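Local coordinates for putative Glycosidase (Bacteroides thetaiotaomicron, PDB 3R67), which is a putative glycosidase with a beta-propeller fold, whose own activity is not established, at residues 321-326 and 337-342. Sequence-based numbering, arbitrary orientation.
Sequences GTVFIE and LYYGCA
Phe324 and Gly340 form a hydrogen-bonded antiparallel pair in the buried part of a beta hairpin, near the centre of the chain. Phe324 N donates to Gly340 O at 3.0 Å, in the carbonyl plane, and Gly340 N returns a bond to Phe324 O at 2.9 Å, lying 36° out of the plane of the Phe324 carbonyl. Next along, Glu326 N reaches Tyr338 O at 3.1 Å. With strand 345-351 on the other side of 334-341, the hairpin makes a three-stranded antiparallel sheet, consistent with part of one blade of the beta-propeller expected for this family. On the face carrying Val323, Ile325 and Tyr339, with Tyr339 CG between the backbone N and the carbonyl carbon (chi1 58°), the ring lies alongside Val323, whose CG1 is 3.8 Å from Tyr339 CE2. The Tyr339 hydroxyl is hydrogen-bonded to Tyr306 and Glu313. Ile325 CG2 packs against Leu337 CD2 at 3.8 Å and also touches Tyr339 CB at 4.0 Å, the Ile325 and Tyr339 side chains crossing at a slant; Pro250 touches both Ile325 and Leu337. Phe324 projects from the opposite face toward Asn53 and Glu247, beside a bound 1,2-ethanediol. Beyond the strand ends, Ala342 N makes two weak bonds to Thr322, 2.9 Å to OG1 and 3.5 Å to O.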
ATOM      1  N   GLY A 321       7.417  12.322   9.755  1.00 34.35           N
ATOM      2  CA  GLY A 321       7.144  10.957  10.194  1.00 31.80           C
ATOM      3  C   GLY A 321       5.958  10.274   9.558  1.00 29.45           C
ATOM      4  O   GLY A 321       5.015  10.921   9.100  1.00 27.76           O
ATOM      5  N   THR A 322       6.017   8.948   9.517  1.00 23.81           N
ATOM      6  CA  THR A 322       4.948   8.114   8.982  1.00 22.01           C
ATOM      7  C   THR A 322       4.896   6.785   9.661  1.00 23.41           C
ATOM      8  O   THR A 322       5.890   6.271  10.184  1.00 23.65           O
ATOM      9  CB  THR A 322       5.049   7.827   7.419  1.00 27.67           C
ATOM     10  OG1 THR A 322       6.065   6.851   7.127  1.00 21.73           O
ATOM     11  CG2 THR A 322       5.174   9.054   6.546  1.00 25.70           C
ATOM     12  N   VAL A 323       3.745   6.189   9.515  1.00 18.26           N
ATOM     13  CA  VAL A 323       3.381   4.824   9.813  1.00 16.76           C
ATOM     14  C   VAL A 323       2.482   4.520   8.615  1.00 22.76           C
ATOM     15  O   VAL A 323       1.241   4.520   8.712  1.00 25.23           O
ATOM     16  CB  VAL A 323       2.815   4.567  11.241  1.00 18.40           C
ATOM     17  CG1 VAL A 323       3.926   4.548  12.276  1.00 18.13           C
ATOM     18  CG2 VAL A 323       1.715   5.555  11.615  1.00 17.90           C
ATOM     19  N   PHE A 324       3.127   4.481   7.426  1.00 15.37           N
ATOM     20  CA  PHE A 324       2.411   4.329   6.174  1.00 13.09           C
ATOM     21  C   PHE A 324       2.066   2.872   6.010  1.00 15.45           C
ATOM     22  O   PHE A 324       2.900   2.087   5.536  1.00 17.06           O
ATOM     23  CB  PHE A 324       3.236   4.881   5.003  1.00 14.75           C
ATOM     24  CG  PHE A 324       2.411   5.100   3.762  1.00 16.12           C
ATOM     25  CD1 PHE A 324       1.732   6.302   3.562  1.00 18.53           C
ATOM     26  CD2 PHE A 324       2.283   4.098   2.805  1.00 16.59           C
ATOM     27  CE1 PHE A 324       0.957   6.501   2.425  1.00 19.73           C
ATOM     28  CE2 PHE A 324       1.496   4.292   1.674  1.00 19.63           C
ATOM     29  CZ  PHE A 324       0.848   5.497   1.485  1.00 18.88           C
ATOM     30  N   ILE A 325       0.825   2.506   6.403  1.00  9.80           N
ATOM     31  CA  ILE A 325       0.342   1.108   6.432  1.00  9.14           C
ATOM     32  C   ILE A 325       0.009   0.687   5.000  1.00 15.44           C
ATOM     33  O   ILE A 325      -0.550   1.485   4.250  1.00 17.23           O
ATOM     34  CB  ILE A 325      -0.833   0.919   7.422  1.00 11.14           C
ATOM     35  CG1 ILE A 325      -2.105   1.747   7.040  1.00 10.25           C
ATOM     36  CG2 ILE A 325      -0.318   1.296   8.844  1.00 11.62           C
ATOM     37  CD1 ILE A 325      -3.307   1.443   7.832  1.00  4.25           C
ATOM     38  N   GLU A 326       0.452  -0.528   4.585  1.00 12.43           N
ATOM     39  CA  GLU A 326       0.301  -0.918   3.191  1.00 12.06           C
ATOM     40  C   GLU A 326       0.232  -2.455   2.968  1.00 15.72           C
ATOM     41  O   GLU A 326      -0.227  -2.892   1.906  1.00 17.04           O
ATOM     42  CB  GLU A 326       1.516  -0.342   2.459  1.00 13.93           C
ATOM     43  CG  GLU A 326       1.433  -0.359   0.946  1.00 23.86           C
ATOM     44  CD  GLU A 326       2.568   0.396   0.298  1.00 23.06           C
ATOM     45  OE1 GLU A 326       2.902   1.509   0.752  1.00 15.33           O
ATOM     46  OE2 GLU A 326       3.076  -0.094  -0.722  1.00 19.08           O
ATOM     47  N   LEU A 337       0.535  -6.314  10.274  1.00  9.27           N
ATOM     48  CA  LEU A 337       0.424  -5.054   9.532  1.00  7.70           C
ATOM     49  C   LEU A 337       1.825  -4.532   9.227  1.00 11.58           C
ATOM     50  O   LEU A 337       2.595  -4.265  10.156  1.00 11.19           O
ATOM     51  CB  LEU A 337      -0.407  -4.042  10.365  1.00  6.93           C
ATOM     52  CG  LEU A 337      -0.772  -2.698   9.706  1.00 11.48           C
ATOM     53  CD1 LEU A 337      -1.700  -2.898   8.512  1.00 11.27           C
ATOM     54  CD2 LEU A 337      -1.466  -1.793  10.692  1.00 14.28           C
ATOM     55  N   TYR A 338       2.157  -4.416   7.932  1.00  7.35           N
ATOM     56  CA  TYR A 338       3.478  -3.973   7.483  1.00  6.57           C
ATOM     57  C   TYR A 338       3.387  -2.545   6.989  1.00 10.88           C
ATOM     58  O   TYR A 338       2.422  -2.174   6.314  1.00 10.15           O
ATOM     59  CB  TYR A 338       4.039  -4.916   6.404  1.00  6.62           C
ATOM     60  CG  TYR A 338       4.195  -6.313   6.959  1.00  5.55           C
ATOM     61  CD1 TYR A 338       5.341  -6.684   7.650  1.00  6.17           C
ATOM     62  CD2 TYR A 338       3.148  -7.224   6.900  1.00  7.04           C
ATOM     63  CE1 TYR A 338       5.472  -7.959   8.196  1.00  7.26           C
ATOM     64  CE2 TYR A 338       3.273  -8.508   7.422  1.00  7.98           C
ATOM     65  CZ  TYR A 338       4.423  -8.861   8.096  1.00 12.79           C
ATOM     66  OH  TYR A 338       4.512 -10.107   8.667  1.00 14.15           O
ATOM     67  N   TYR A 339       4.360  -1.719   7.405  1.00  6.72           N
ATOM     68  CA  TYR A 339       4.279  -0.302   7.098  1.00  6.02           C
ATOM     69  C   TYR A 339       5.653   0.344   6.932  1.00  9.74           C
ATOM     70  O   TYR A 339       6.669  -0.157   7.424  1.00  8.79           O
ATOM     71  CB  TYR A 339       3.498   0.433   8.223  1.00  5.76           C
ATOM     72  CG  TYR A 339       4.068   0.297   9.615  1.00  6.93           C
ATOM     73  CD1 TYR A 339       3.699  -0.763  10.441  1.00  7.17           C
ATOM     74  CD2 TYR A 339       4.903   1.275  10.146  1.00  8.58           C
ATOM     75  CE1 TYR A 339       4.177  -0.866  11.751  1.00  4.06           C
ATOM     76  CE2 TYR A 339       5.383   1.187  11.455  1.00 10.12           C
ATOM     77  CZ  TYR A 339       5.016   0.112  12.252  1.00 14.38           C
ATOM     78  OH  TYR A 339       5.461   0.039  13.547  1.00 11.44           O
ATOM     79  N   GLY A 340       5.639   1.478   6.243  1.00  9.18           N
ATOM     80  CA  GLY A 340       6.833   2.280   6.027  1.00 10.28           C
ATOM     81  C   GLY A 340       7.017   3.208   7.197  1.00 13.09           C
ATOM     82  O   GLY A 340       6.034   3.736   7.721  1.00 11.35           O
ATOM     83  N   CYS A 341       8.273   3.405   7.608  1.00 11.14           N
ATOM     84  CA  CYS A 341       8.643   4.255   8.743  1.00 11.33           C
ATOM     85  C   CYS A 341       9.387   5.445   8.239  1.00 15.78           C
ATOM     86  O   CYS A 341      10.551   5.291   7.843  1.00 16.38           O
ATOM     87  CB  CYS A 341       9.483   3.474   9.755  1.00 11.42           C
ATOM     88  SG  CYS A 341       8.756   1.911  10.263  1.00 14.14           S
ATOM     89  N   ALA A 342       8.713   6.622   8.226  1.00 13.36           N
ATOM     90  CA  ALA A 342       9.227   7.927   7.797  1.00 14.00           C
ATOM     91  C   ALA A 342       9.985   7.820   6.439  1.00 19.34           C
ATOM     92  O   ALA A 342      11.016   8.459   6.263  1.00 19.81           O
ATOM     93  CB  ALA A 342      10.139   8.497   8.875  1.00 15.04           C
TER